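Local coordinates for protein alcohol dehydrogenase, zinc-containing (Thermotoga maritima, PDB 1VJ0) that binds two zinc ions per chain and probably acts as an oxidoreductase of the zinc-containing alcohol dehydrogenase family, at residues I104-G109 and I153-E158; T182-F187 and F332-S337; D188-P191 and G196-V199. All blocks are in the same frame, centred on the assembly; numbering follows the deposited sequence.

Contact 1: residues I104-G109 and I153-E158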
ATOM      1  N   ILE A 104      -8.103 -31.674   9.845  1.00 26.74           N
ATOM      2  CA  ILE A 104      -8.208 -30.493   9.019  1.00 27.46           C
ATOM      3  C   ILE A 104      -9.131 -29.439   9.576  1.00 27.46           C
ATOM      4  O   ILE A 104     -10.043 -29.718  10.374  1.00 26.98           O
ATOM      5  CB  ILE A 104      -8.665 -30.883   7.572  1.00 28.51           C
ATOM      6  CG1 ILE A 104     -10.093 -31.463   7.552  1.00 27.45           C
ATOM      7  CG2 ILE A 104      -7.667 -31.824   6.979  1.00 27.14           C
ATOM      8  CD1 ILE A 104     -10.712 -31.530   6.116  1.00 28.42           C
ATOM      9  N   VAL A 105      -8.886 -28.213   9.132  1.00 27.14           N
ATOM     10  CA  VAL A 105      -9.860 -27.167   9.186  1.00 27.09           C
ATOM     11  C   VAL A 105      -9.987 -26.599   7.761  1.00 27.90           C
ATOM     12  O   VAL A 105      -9.188 -26.918   6.872  1.00 28.24           O
ATOM     13  CB  VAL A 105      -9.511 -26.058  10.197  1.00 28.09           C
ATOM     14  CG1 VAL A 105      -9.552 -26.602  11.575  1.00 31.14           C
ATOM     15  CG2 VAL A 105      -8.120 -25.443   9.913  1.00 28.29           C
ATOM     16  N   TRP A 106     -11.037 -25.813   7.537  1.00 26.63           N
ATOM     17  CA  TRP A 106     -11.338 -25.354   6.211  1.00 27.35           C
ATOM     18  C   TRP A 106     -12.061 -24.035   6.222  1.00 27.41           C
ATOM     19  O   TRP A 106     -12.723 -23.638   7.204  1.00 25.98           O
ATOM     20  CB  TRP A 106     -12.181 -26.399   5.433  1.00 26.96           C
ATOM     21  CG  TRP A 106     -13.487 -26.745   6.087  1.00 27.82           C
ATOM     22  CD1 TRP A 106     -14.702 -26.158   5.843  1.00 28.78           C
ATOM     23  CD2 TRP A 106     -13.737 -27.753   7.089  1.00 27.68           C
ATOM     24  NE1 TRP A 106     -15.668 -26.726   6.628  1.00 28.51           N
ATOM     25  CE2 TRP A 106     -15.108 -27.698   7.410  1.00 28.29           C
ATOM     26  CE3 TRP A 106     -12.941 -28.680   7.747  1.00 26.04           C
ATOM     27  CZ2 TRP A 106     -15.694 -28.537   8.354  1.00 28.15           C
ATOM     28  CZ3 TRP A 106     -13.521 -29.510   8.701  1.00 29.34           C
ATOM     29  CH2 TRP A 106     -14.892 -29.431   8.992  1.00 27.93           C
ATOM     30  N   ASN A 107     -11.941 -23.345   5.107  1.00 27.57           N
ATOM     31  CA  ASN A 107     -12.702 -22.095   4.903  1.00 29.26           C
ATOM     32  C   ASN A 107     -14.177 -22.473   4.612  1.00 29.55           C
ATOM     33  O   ASN A 107     -14.483 -23.238   3.684  1.00 29.87           O
ATOM     34  CB  ASN A 107     -12.060 -21.279   3.734  1.00 29.27           C
ATOM     35  CG  ASN A 107     -12.697 -19.907   3.504  1.00 30.08           C
ATOM     36  OD1 ASN A 107     -13.764 -19.575   4.055  1.00 34.12           O
ATOM     37  ND2 ASN A 107     -12.023 -19.087   2.675  1.00 32.04           N
ATOM     38  N   ARG A 108     -15.095 -21.899   5.381  1.00 29.44           N
ATOM     39  CA  ARG A 108     -16.531 -22.170   5.207  1.00 30.04           C
ATOM     40  C   ARG A 108     -17.090 -21.747   3.862  1.00 29.60           C
ATOM     41  O   ARG A 108     -18.086 -22.294   3.397  1.00 30.40           O
ATOM     42  CB  ARG A 108     -17.305 -21.458   6.333  1.00 30.70           C
ATOM     43  CG  ARG A 108     -17.317 -19.944   6.280  1.00 30.99           C
ATOM     44  CD  ARG A 108     -18.238 -19.385   7.344  1.00 33.86           C
ATOM     45  NE  ARG A 108     -18.340 -17.947   7.287  1.00 34.97           N
ATOM     46  CZ  ARG A 108     -17.408 -17.125   7.752  1.00 36.71           C
ATOM     47  NH1 ARG A 108     -16.344 -17.592   8.312  1.00 41.00           N
ATOM     48  NH2 ARG A 108     -17.546 -15.814   7.645  1.00 37.75           N
ATOM     49  N   GLY A 109     -16.441 -20.772   3.223  1.00 29.87           N
ATOM     50  CA  GLY A 109     -16.973 -20.159   2.014  1.00 28.62           C
ATOM     51  C   GLY A 109     -16.216 -20.565   0.777  1.00 29.13           C
ATOM     52  O   GLY A 109     -14.978 -20.659   0.788  1.00 28.74           O
ATOM     53  N   ILE A 153     -19.440 -34.084   7.461  1.00 25.05           N
ATOM     54  CA  ILE A 153     -19.738 -33.115   6.417  1.00 26.01           C
ATOM     55  C   ILE A 153     -19.037 -33.568   5.131  1.00 26.72           C
ATOM     56  O   ILE A 153     -17.970 -34.203   5.178  1.00 25.65           O
ATOM     57  CB  ILE A 153     -19.279 -31.677   6.844  1.00 26.98           C
ATOM     58  CG1 ILE A 153     -19.787 -30.609   5.866  1.00 27.14           C
ATOM     59  CG2 ILE A 153     -17.745 -31.626   6.963  1.00 26.11           C
ATOM     60  CD1 ILE A 153     -19.611 -29.203   6.403  1.00 28.42           C
ATOM     61  N   VAL A 154     -19.667 -33.304   3.988  1.00 25.74           N
ATOM     62  CA  VAL A 154     -19.046 -33.533   2.702  1.00 26.11           C
ATOM     63  C   VAL A 154     -18.544 -32.197   2.168  1.00 26.30           C
ATOM     64  O   VAL A 154     -19.334 -31.273   1.960  1.00 26.79           O
ATOM     65  CB  VAL A 154     -20.045 -34.120   1.693  1.00 26.55           C
ATOM     66  CG1 VAL A 154     -19.388 -34.299   0.321  1.00 25.36           C
ATOM     67  CG2 VAL A 154     -20.607 -35.459   2.228  1.00 25.89           C
ATOM     68  N   LEU A 155     -17.235 -32.080   1.970  1.00 26.71           N
ATOM     69  CA  LEU A 155     -16.616 -30.842   1.484  1.00 25.69           C
ATOM     70  C   LEU A 155     -16.386 -30.990  -0.026  1.00 26.83           C
ATOM     71  O   LEU A 155     -15.881 -32.017  -0.501  1.00 25.41           O
ATOM     72  CB  LEU A 155     -15.272 -30.584   2.201  1.00 26.93           C
ATOM     73  CG  LEU A 155     -15.225 -30.460   3.711  1.00 25.88           C
ATOM     74  CD1 LEU A 155     -13.820 -30.083   4.082  1.00 29.37           C
ATOM     75  CD2 LEU A 155     -16.173 -29.417   4.225  1.00 26.78           C
ATOM     76  N   ASP A 156     -16.798 -29.992  -0.791  1.00 27.33           N
ATOM     77  CA  ASP A 156     -16.548 -29.952  -2.234  1.00 28.55           C
ATOM     78  C   ASP A 156     -15.043 -29.848  -2.528  1.00 28.09           C
ATOM     79  O   ASP A 156     -14.309 -29.326  -1.724  1.00 27.98           O
ATOM     80  CB  ASP A 156     -17.171 -28.704  -2.842  1.00 30.09           C
ATOM     81  CG  ASP A 156     -18.684 -28.773  -3.013  1.00 36.75           C
ATOM     82  OD1 ASP A 156     -19.234 -29.771  -3.523  1.00 41.08           O
ATOM     83  OD2 ASP A 156     -19.406 -27.811  -2.686  1.00 44.04           O
ATOM     84  N   PRO A 157     -14.604 -30.247  -3.725  1.00 28.16           N
ATOM     85  CA  PRO A 157     -13.181 -30.173  -4.092  1.00 28.66           C
ATOM     86  C   PRO A 157     -12.649 -28.765  -4.058  1.00 29.13           C
ATOM     87  O   PRO A 157     -11.470 -28.551  -3.820  1.00 30.63           O
ATOM     88  CB  PRO A 157     -13.140 -30.781  -5.514  1.00 28.19           C
ATOM     89  CG  PRO A 157     -14.556 -30.745  -6.032  1.00 27.21           C
ATOM     90  CD  PRO A 157     -15.415 -30.841  -4.799  1.00 27.94           C
ATOM     91  N   GLU A 158     -13.519 -27.791  -4.263  1.00 29.83           N
ATOM     92  CA  GLU A 158     -13.120 -26.390  -4.304  1.00 30.22           C
ATOM     93  C   GLU A 158     -12.844 -25.806  -2.918  1.00 30.74           C
ATOM     94  O   GLU A 158     -12.352 -24.686  -2.813  1.00 30.66           O
ATOM     95  CB  GLU A 158     -14.215 -25.560  -4.972  1.00 30.44           C
ATOM     96  CG  GLU A 158     -14.401 -25.896  -6.426  1.00 32.96           C
ATOM     97  CD  GLU A 158     -15.369 -27.023  -6.668  1.00 36.21           C
ATOM     98  OE1 GLU A 158     -15.939 -27.557  -5.712  1.00 36.58           O
ATOM     99  OE2 GLU A 158     -15.545 -27.373  -7.845  1.00 42.60           O
TER
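Just past the indole of Trp-106, which lies against Leu-155, Asn-107 turns the chain with its own amide: OD1 accepts the backbone N of Gly-109 at 3.0 Å, an Asx turn. Its ND2 bonds to Thr-329 OG1. Trp-106 CG sits between the backbone N and the carbonyl carbon (chi1 59°), and in this setting the indole lies against Leu-155. Leu-155 meets Trp-106 at about a right angle and sets both methyls on one ring face. CD2 sits over the five-membered ring, 3.8 Å from its centroid and 15° off the normal, a CH-pi contact, while CD1 rests 3.8 Å from Trp-106 CD2, nearer the ring fusion. The strands involved, 103-106 and 152-155, are not neighbours in the curled mixed sheet of the GroES-like domain; their 104-106 and 153-155 portions run at 68°, and the side chains bridge the two. Ile-153 adds its CG2, 4.0 Å from Trp-106 CZ2 at the six-membered ring, coming in obliquely. Ile-104, two residues before Trp-106 on the same side of the strand, meets Leu-155 tip to tip, CD1 to CD1 at 4.0 Å. Val-47 and Ile-49 of strand 45-54 lie beside these side chains.

Contact 2: residues T182-F187 and F332-S337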
ATOM      1  N   THR A 182     -12.882 -12.779  10.534  1.00 29.20           N
ATOM      2  CA  THR A 182     -13.457 -11.487  10.286  1.00 28.57           C
ATOM      3  C   THR A 182     -12.663 -10.412  11.048  1.00 29.25           C
ATOM      4  O   THR A 182     -12.316  -9.368  10.476  1.00 28.50           O
ATOM      5  CB  THR A 182     -14.959 -11.518  10.641  1.00 29.55           C
ATOM      6  OG1 THR A 182     -15.618 -12.393   9.748  1.00 29.57           O
ATOM      7  CG2 THR A 182     -15.592 -10.158  10.431  1.00 29.94           C
ATOM      8  N   ALA A 183     -12.327 -10.664  12.318  1.00 29.27           N
ATOM      9  CA  ALA A 183     -11.459  -9.743  13.051  1.00 29.55           C
ATOM     10  C   ALA A 183     -10.085  -9.580  12.339  1.00 29.10           C
ATOM     11  O   ALA A 183      -9.574  -8.482  12.191  1.00 28.98           O
ATOM     12  CB  ALA A 183     -11.277 -10.219  14.524  1.00 29.40           C
ATOM     13  N   TYR A 184      -9.497 -10.682  11.874  1.00 28.93           N
ATOM     14  CA  TYR A 184      -8.262 -10.579  11.115  1.00 27.63           C
ATOM     15  C   TYR A 184      -8.426  -9.675   9.898  1.00 27.01           C
ATOM     16  O   TYR A 184      -7.605  -8.768   9.657  1.00 26.08           O
ATOM     17  CB  TYR A 184      -7.597 -11.958  10.781  1.00 27.30           C
ATOM     18  CG  TYR A 184      -6.296 -11.620  10.136  1.00 27.26           C
ATOM     19  CD1 TYR A 184      -5.231 -11.208  10.900  1.00 29.51           C
ATOM     20  CD2 TYR A 184      -6.191 -11.544   8.762  1.00 26.26           C
ATOM     21  CE1 TYR A 184      -4.073 -10.743  10.318  1.00 29.87           C
ATOM     22  CE2 TYR A 184      -5.018 -11.096   8.163  1.00 27.78           C
ATOM     23  CZ  TYR A 184      -3.982 -10.692   8.942  1.00 28.80           C
ATOM     24  OH  TYR A 184      -2.851 -10.216   8.330  1.00 32.01           O
ATOM     25  N   HIS A 185      -9.457  -9.908   9.102  1.00 26.31           N
ATOM     26  CA  HIS A 185      -9.743  -9.100   7.936  1.00 26.91           C
ATOM     27  C   HIS A 185      -9.699  -7.611   8.339  1.00 27.21           C
ATOM     28  O   HIS A 185      -9.126  -6.735   7.656  1.00 25.25           O
ATOM     29  CB  HIS A 185     -11.137  -9.517   7.379  1.00 26.45           C
ATOM     30  CG  HIS A 185     -11.570  -8.790   6.143  1.00 25.84           C
ATOM     31  ND1 HIS A 185     -12.720  -9.127   5.450  1.00 25.35           N
ATOM     32  CD2 HIS A 185     -10.980  -7.810   5.428  1.00 26.21           C
ATOM     33  CE1 HIS A 185     -12.845  -8.330   4.402  1.00 28.42           C
ATOM     34  NE2 HIS A 185     -11.790  -7.529   4.353  1.00 24.66           N
ATOM     35  N   ALA A 186     -10.323  -7.305   9.459  1.00 28.02           N
ATOM     36  CA  ALA A 186     -10.430  -5.926   9.891  1.00 28.42           C
ATOM     37  C   ALA A 186      -9.119  -5.260  10.142  1.00 29.24           C
ATOM     38  O   ALA A 186      -8.951  -4.078   9.853  1.00 30.52           O
ATOM     39  CB  ALA A 186     -11.231  -5.865  11.154  1.00 30.17           C
ATOM     40  N   PHE A 187      -8.209  -6.003  10.758  1.00 28.66           N
ATOM     41  CA  PHE A 187      -6.846  -5.550  11.032  1.00 28.89           C
ATOM     42  C   PHE A 187      -5.982  -5.530   9.794  1.00 29.88           C
ATOM     43  O   PHE A 187      -5.160  -4.603   9.623  1.00 30.15           O
ATOM     44  CB  PHE A 187      -6.234  -6.412  12.132  1.00 28.69           C
ATOM     45  CG  PHE A 187      -6.706  -6.035  13.514  1.00 28.08           C
ATOM     46  CD1 PHE A 187      -7.864  -6.575  14.046  1.00 28.52           C
ATOM     47  CD2 PHE A 187      -5.953  -5.147  14.307  1.00 30.85           C
ATOM     48  CE1 PHE A 187      -8.311  -6.203  15.327  1.00 30.55           C
ATOM     49  CE2 PHE A 187      -6.362  -4.789  15.577  1.00 30.05           C
ATOM     50  CZ  PHE A 187      -7.599  -5.313  16.084  1.00 29.81           C
ATOM     51  N   PHE A 332      -8.144 -16.543   6.423  1.00 27.12           N
ATOM     52  CA  PHE A 332      -8.233 -17.890   7.037  1.00 28.18           C
ATOM     53  C   PHE A 332      -6.849 -18.428   7.507  1.00 28.72           C
ATOM     54  O   PHE A 332      -6.621 -18.766   8.671  1.00 26.58           O
ATOM     55  CB  PHE A 332      -8.962 -18.823   6.024  1.00 29.33           C
ATOM     56  CG  PHE A 332      -8.825 -20.300   6.305  1.00 29.88           C
ATOM     57  CD1 PHE A 332      -9.364 -20.874   7.437  1.00 32.62           C
ATOM     58  CD2 PHE A 332      -8.146 -21.096   5.440  1.00 30.53           C
ATOM     59  CE1 PHE A 332      -9.222 -22.268   7.659  1.00 32.46           C
ATOM     60  CE2 PHE A 332      -7.988 -22.472   5.673  1.00 35.08           C
ATOM     61  CZ  PHE A 332      -8.526 -23.034   6.778  1.00 32.15           C
ATOM     62  N   VAL A 333      -5.911 -18.459   6.586  1.00 28.94           N
ATOM     63  CA  VAL A 333      -4.599 -18.994   6.865  1.00 29.17           C
ATOM     64  C   VAL A 333      -3.899 -18.154   7.949  1.00 28.49           C
ATOM     65  O   VAL A 333      -3.306 -18.683   8.906  1.00 27.35           O
ATOM     66  CB  VAL A 333      -3.794 -18.997   5.525  1.00 30.03           C
ATOM     67  CG1 VAL A 333      -2.300 -19.025   5.753  1.00 34.10           C
ATOM     68  CG2 VAL A 333      -4.254 -20.108   4.642  1.00 31.84           C
ATOM     69  N   LYS A 334      -3.968 -16.840   7.820  1.00 28.92           N
ATOM     70  CA  LYS A 334      -3.287 -15.984   8.788  1.00 29.31           C
ATOM     71  C   LYS A 334      -3.938 -16.033  10.165  1.00 28.13           C
ATOM     72  O   LYS A 334      -3.278 -15.906  11.205  1.00 26.60           O
ATOM     73  CB  LYS A 334      -3.192 -14.556   8.257  1.00 30.25           C
ATOM     74  CG  LYS A 334      -2.487 -14.474   6.935  1.00 32.06           C
ATOM     75  CD  LYS A 334      -2.571 -13.096   6.287  1.00 30.48           C
ATOM     76  CE  LYS A 334      -1.982 -13.163   4.867  1.00 36.95           C
ATOM     77  NZ  LYS A 334      -2.240 -11.941   3.975  1.00 37.45           N
ATOM     78  N   THR A 335      -5.249 -16.218  10.183  1.00 27.60           N
ATOM     79  CA  THR A 335      -5.985 -16.382  11.457  1.00 27.26           C
ATOM     80  C   THR A 335      -5.587 -17.690  12.142  1.00 27.56           C
ATOM     81  O   THR A 335      -5.371 -17.723  13.354  1.00 28.36           O
ATOM     82  CB  THR A 335      -7.491 -16.368  11.188  1.00 27.19           C
ATOM     83  OG1 THR A 335      -7.862 -15.068  10.693  1.00 29.23           O
ATOM     84  CG2 THR A 335      -8.299 -16.596  12.460  1.00 25.31           C
ATOM     85  N   VAL A 336      -5.511 -18.774  11.381  1.00 27.28           N
ATOM     86  CA  VAL A 336      -5.059 -20.027  11.928  1.00 27.76           C
ATOM     87  C   VAL A 336      -3.650 -19.858  12.507  1.00 27.19           C
ATOM     88  O   VAL A 336      -3.394 -20.335  13.614  1.00 26.75           O
ATOM     89  CB  VAL A 336      -5.117 -21.158  10.862  1.00 28.60           C
ATOM     90  CG1 VAL A 336      -4.373 -22.393  11.302  1.00 30.70           C
ATOM     91  CG2 VAL A 336      -6.553 -21.464  10.504  1.00 30.76           C
ATOM     92  N   SER A 337      -2.749 -19.145  11.819  1.00 26.41           N
ATOM     93  CA  SER A 337      -1.377 -18.950  12.371  1.00 27.84           C
ATOM     94  C   SER A 337      -1.380 -18.181  13.702  1.00 27.05           C
ATOM     95  O   SER A 337      -0.751 -18.615  14.685  1.00 25.88           O
ATOM     96  CB  SER A 337      -0.442 -18.301  11.335  1.00 28.80           C
ATOM     97  OG  SER A 337       0.855 -18.050  11.889  1.00 35.35           O
TER
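Tyr-184 is met from one side by two side chains of the facing helix, Lys-334 over the ring and Thr-335 at its root. Lys-334 crosses the aromatic ring obliquely, with CB above one face: 4.1 Å from the centroid and 19° off the normal, a CH-pi contact displaced toward the rim. Beyond CG the lysine chain is extended and runs on past the phenol end, bringing CD to 3.5 Å from Tyr-184 OH. Thr-335 slides past the tyrosine in the opposite direction, and its OG1 comes within 3.1 Å of Tyr-184 CB. CG of Tyr-184, anti to the backbone N (chi1 -174°), carries the ring toward Lys-334, while CB lies against Thr-335 OG1. The backbones are close here, with 6.2 Å between the CA atoms of Tyr-184 and Thr-335.

The two helices, 170-188 and 329-340, pack near the zinc site of Cys-55, His-77, Glu-78 and Cys-178; the last of these ligands belongs to helix 170-188. Phe-332 and Val-336 extend the same interface onto Met-177. A second subunit closes the outer end, where its Ser-193 OG hydrogen-bonds to Tyr-184 OH and its Ala-195 packs on both Tyr-184 and Lys-334.

No hydrogen bond passes between the segments. Thr-335 OG1 is satisfied by His-331 O in its own helix and Tyr-184 OH by Ser-193 of the second subunit, so the segments meet by the CH-pi contact and by oxygens lying against carbon, with no polar pairing across.

Contact 3: residues D188-P191 and G196-V199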
ATOM      1  N   ASP A 188      -6.203  -6.484   8.898  1.00 28.89           N
ATOM      2  CA  ASP A 188      -5.421  -6.603   7.667  1.00 29.97           C
ATOM      3  C   ASP A 188      -5.673  -5.416   6.752  1.00 30.67           C
ATOM      4  O   ASP A 188      -4.837  -5.104   5.924  1.00 30.62           O
ATOM      5  CB  ASP A 188      -5.819  -7.878   6.930  1.00 29.00           C
ATOM      6  CG  ASP A 188      -4.841  -8.290   5.894  1.00 30.91           C
ATOM      7  OD1 ASP A 188      -3.646  -8.512   6.220  1.00 28.78           O
ATOM      8  OD2 ASP A 188      -5.215  -8.473   4.715  1.00 31.69           O
ATOM      9  N   GLU A 189      -6.824  -4.759   6.881  1.00 30.02           N
ATOM     10  CA  GLU A 189      -7.121  -3.593   6.024  1.00 31.70           C
ATOM     11  C   GLU A 189      -6.324  -2.327   6.416  1.00 31.58           C
ATOM     12  O   GLU A 189      -6.206  -1.402   5.625  1.00 30.72           O
ATOM     13  CB  GLU A 189      -8.619  -3.278   6.055  1.00 32.17           C
ATOM     14  CG  GLU A 189      -9.478  -4.298   5.362  1.00 35.15           C
ATOM     15  CD  GLU A 189      -9.129  -4.433   3.881  1.00 40.55           C
ATOM     16  OE1 GLU A 189      -8.976  -3.412   3.172  1.00 39.59           O
ATOM     17  OE2 GLU A 189      -8.933  -5.565   3.443  1.00 49.57           O
ATOM     18  N   TYR A 190      -5.792  -2.286   7.626  1.00 30.51           N
ATOM     19  CA  TYR A 190      -4.978  -1.146   8.101  1.00 31.21           C
ATOM     20  C   TYR A 190      -3.653  -1.030   7.308  1.00 31.65           C
ATOM     21  O   TYR A 190      -2.903  -1.990   7.254  1.00 31.01           O
ATOM     22  CB  TYR A 190      -4.637  -1.364   9.574  1.00 30.19           C
ATOM     23  CG  TYR A 190      -3.981  -0.171  10.232  1.00 30.56           C
ATOM     24  CD1 TYR A 190      -4.670   1.031  10.357  1.00 31.06           C
ATOM     25  CD2 TYR A 190      -2.738  -0.268  10.808  1.00 28.15           C
ATOM     26  CE1 TYR A 190      -4.098   2.120  10.989  1.00 30.86           C
ATOM     27  CE2 TYR A 190      -2.140   0.817  11.454  1.00 29.29           C
ATOM     28  CZ  TYR A 190      -2.810   2.006  11.521  1.00 30.58           C
ATOM     29  OH  TYR A 190      -2.262   3.070  12.164  1.00 29.43           O
ATOM     30  N   PRO A 191      -3.396   0.105   6.672  1.00 32.35           N
ATOM     31  CA  PRO A 191      -2.278   0.194   5.721  1.00 33.50           C
ATOM     32  C   PRO A 191      -0.880   0.441   6.317  1.00 32.76           C
ATOM     33  O   PRO A 191       0.001   0.710   5.579  1.00 31.04           O
ATOM     34  CB  PRO A 191      -2.708   1.358   4.811  1.00 33.92           C
ATOM     35  CG  PRO A 191      -3.518   2.246   5.689  1.00 33.85           C
ATOM     36  CD  PRO A 191      -4.229   1.328   6.656  1.00 33.73           C
ATOM     37  N   GLY A 196       3.778   0.971  17.796  1.00 28.64           N
ATOM     38  CA  GLY A 196       3.514   2.272  18.365  1.00 28.87           C
ATOM     39  C   GLY A 196       2.048   2.712  18.294  1.00 29.25           C
ATOM     40  O   GLY A 196       1.756   3.894  18.625  1.00 30.46           O
ATOM     41  N   LYS A 197       1.130   1.840  17.864  1.00 27.19           N
ATOM     42  CA  LYS A 197      -0.231   2.266  17.679  1.00 27.12           C
ATOM     43  C   LYS A 197      -1.133   1.927  18.895  1.00 27.65           C
ATOM     44  O   LYS A 197      -0.907   0.956  19.633  1.00 26.45           O
ATOM     45  CB  LYS A 197      -0.844   1.714  16.370  1.00 28.20           C
ATOM     46  CG  LYS A 197       0.013   1.995  15.094  1.00 29.43           C
ATOM     47  CD  LYS A 197      -0.056   3.446  14.703  1.00 29.59           C
ATOM     48  CE  LYS A 197       0.863   3.764  13.558  1.00 33.72           C
ATOM     49  NZ  LYS A 197       0.481   2.941  12.347  1.00 36.04           N
ATOM     50  N   THR A 198      -2.195   2.722  19.017  1.00 27.78           N
ATOM     51  CA  THR A 198      -3.253   2.534  20.013  1.00 28.03           C
ATOM     52  C   THR A 198      -4.517   2.063  19.307  1.00 28.35           C
ATOM     53  O   THR A 198      -4.974   2.722  18.359  1.00 28.10           O
ATOM     54  CB  THR A 198      -3.536   3.845  20.781  1.00 28.53           C
ATOM     55  OG1 THR A 198      -2.445   4.129  21.641  1.00 31.07           O
ATOM     56  CG2 THR A 198      -4.765   3.676  21.721  1.00 26.23           C
ATOM     57  N   VAL A 199      -4.999   0.878  19.731  1.00 27.45           N
ATOM     58  CA  VAL A 199      -6.165   0.182  19.213  1.00 26.73           C
ATOM     59  C   VAL A 199      -7.278   0.241  20.236  1.00 27.00           C
ATOM     60  O   VAL A 199      -7.045  -0.034  21.419  1.00 26.53           O
ATOM     61  CB  VAL A 199      -5.829  -1.300  18.958  1.00 26.54           C
ATOM     62  CG1 VAL A 199      -7.108  -2.104  18.684  1.00 27.47           C
ATOM     63  CG2 VAL A 199      -4.823  -1.377  17.773  1.00 28.92           C
TER
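Tyr-190 and Lys-197 make this contact by themselves, each burying a similar area against the other. Lys-197 NZ donates a hydrogen bond of 2.8 Å to Tyr-190 OH, arriving at the ring edge near the ring plane. The angle at the phenol oxygen, from CZ through OH to NZ, is about 114°, and the ammonium stands on the CE2 side, with NZ 3.5 Å from CE2. The approach is therefore that of a donor to a hydroxyl, not of a cation over an aromatic face.

The lysine gets there by folding. Its chain bends at chi2 (-73°) and again at chi4 (60°), wrapping the aliphatic part around the hydroxyl; CD lies 3.4 Å from Tyr-190 OH. The two side chains together bridge 11.2 Å between the CA atoms of Tyr-190 and Lys-197. The tyrosine ring is held by other aromatics: Phe-270 meets it edge-to-face, and the ring of Phe-194 joins it as well.

This is where the chain passes from helix 170-188 into strand 198-202, a central strand of the parallel Rossmann-type sheet. The glycine pattern Gly-203, Gly-205, Gly-208 that follows is consistent with the dinucleotide-binding turn of this family. Past Lys-197 the strand is taken up by its sheet neighbours: Thr-198 N bonds to Asp-269 OD2, and Val-199 pairs with Asn-222.

Lys-197 NZ also donates to Ser-193 O, inside the turn that joins the segments. One buried amine thus ties both the tyrosine and the loop backbone, and if it is charged, it would probably polarise the phenol, making its O-H a stronger donor and easing loss of its proton.

Overall arrangement
All three contacts are made by buried residues, but they differ in depth and chemistry. Contact 2 is nearest the chain centre, about 9 Å from it between centres, contact 1 lies at about 16 Å and contact 3 farthest out at about 20 Å. Contact 1, in the GroES-like domain, is purely apolar across its segments; contact 3, at the entry to the parallel sheet, rests on one lysine-to-phenol hydrogen bond. Contact 2 joins two helices through a lysine-tyrosine CH-pi contact. It touches contact 1 where Phe-332 packs on the backbone of Trp-106, and contact 3 where Phe-187 meets Val-199. Helix 170-188 leads from contact 2 into contact 3, and both reach Ser-193 of the second subunit.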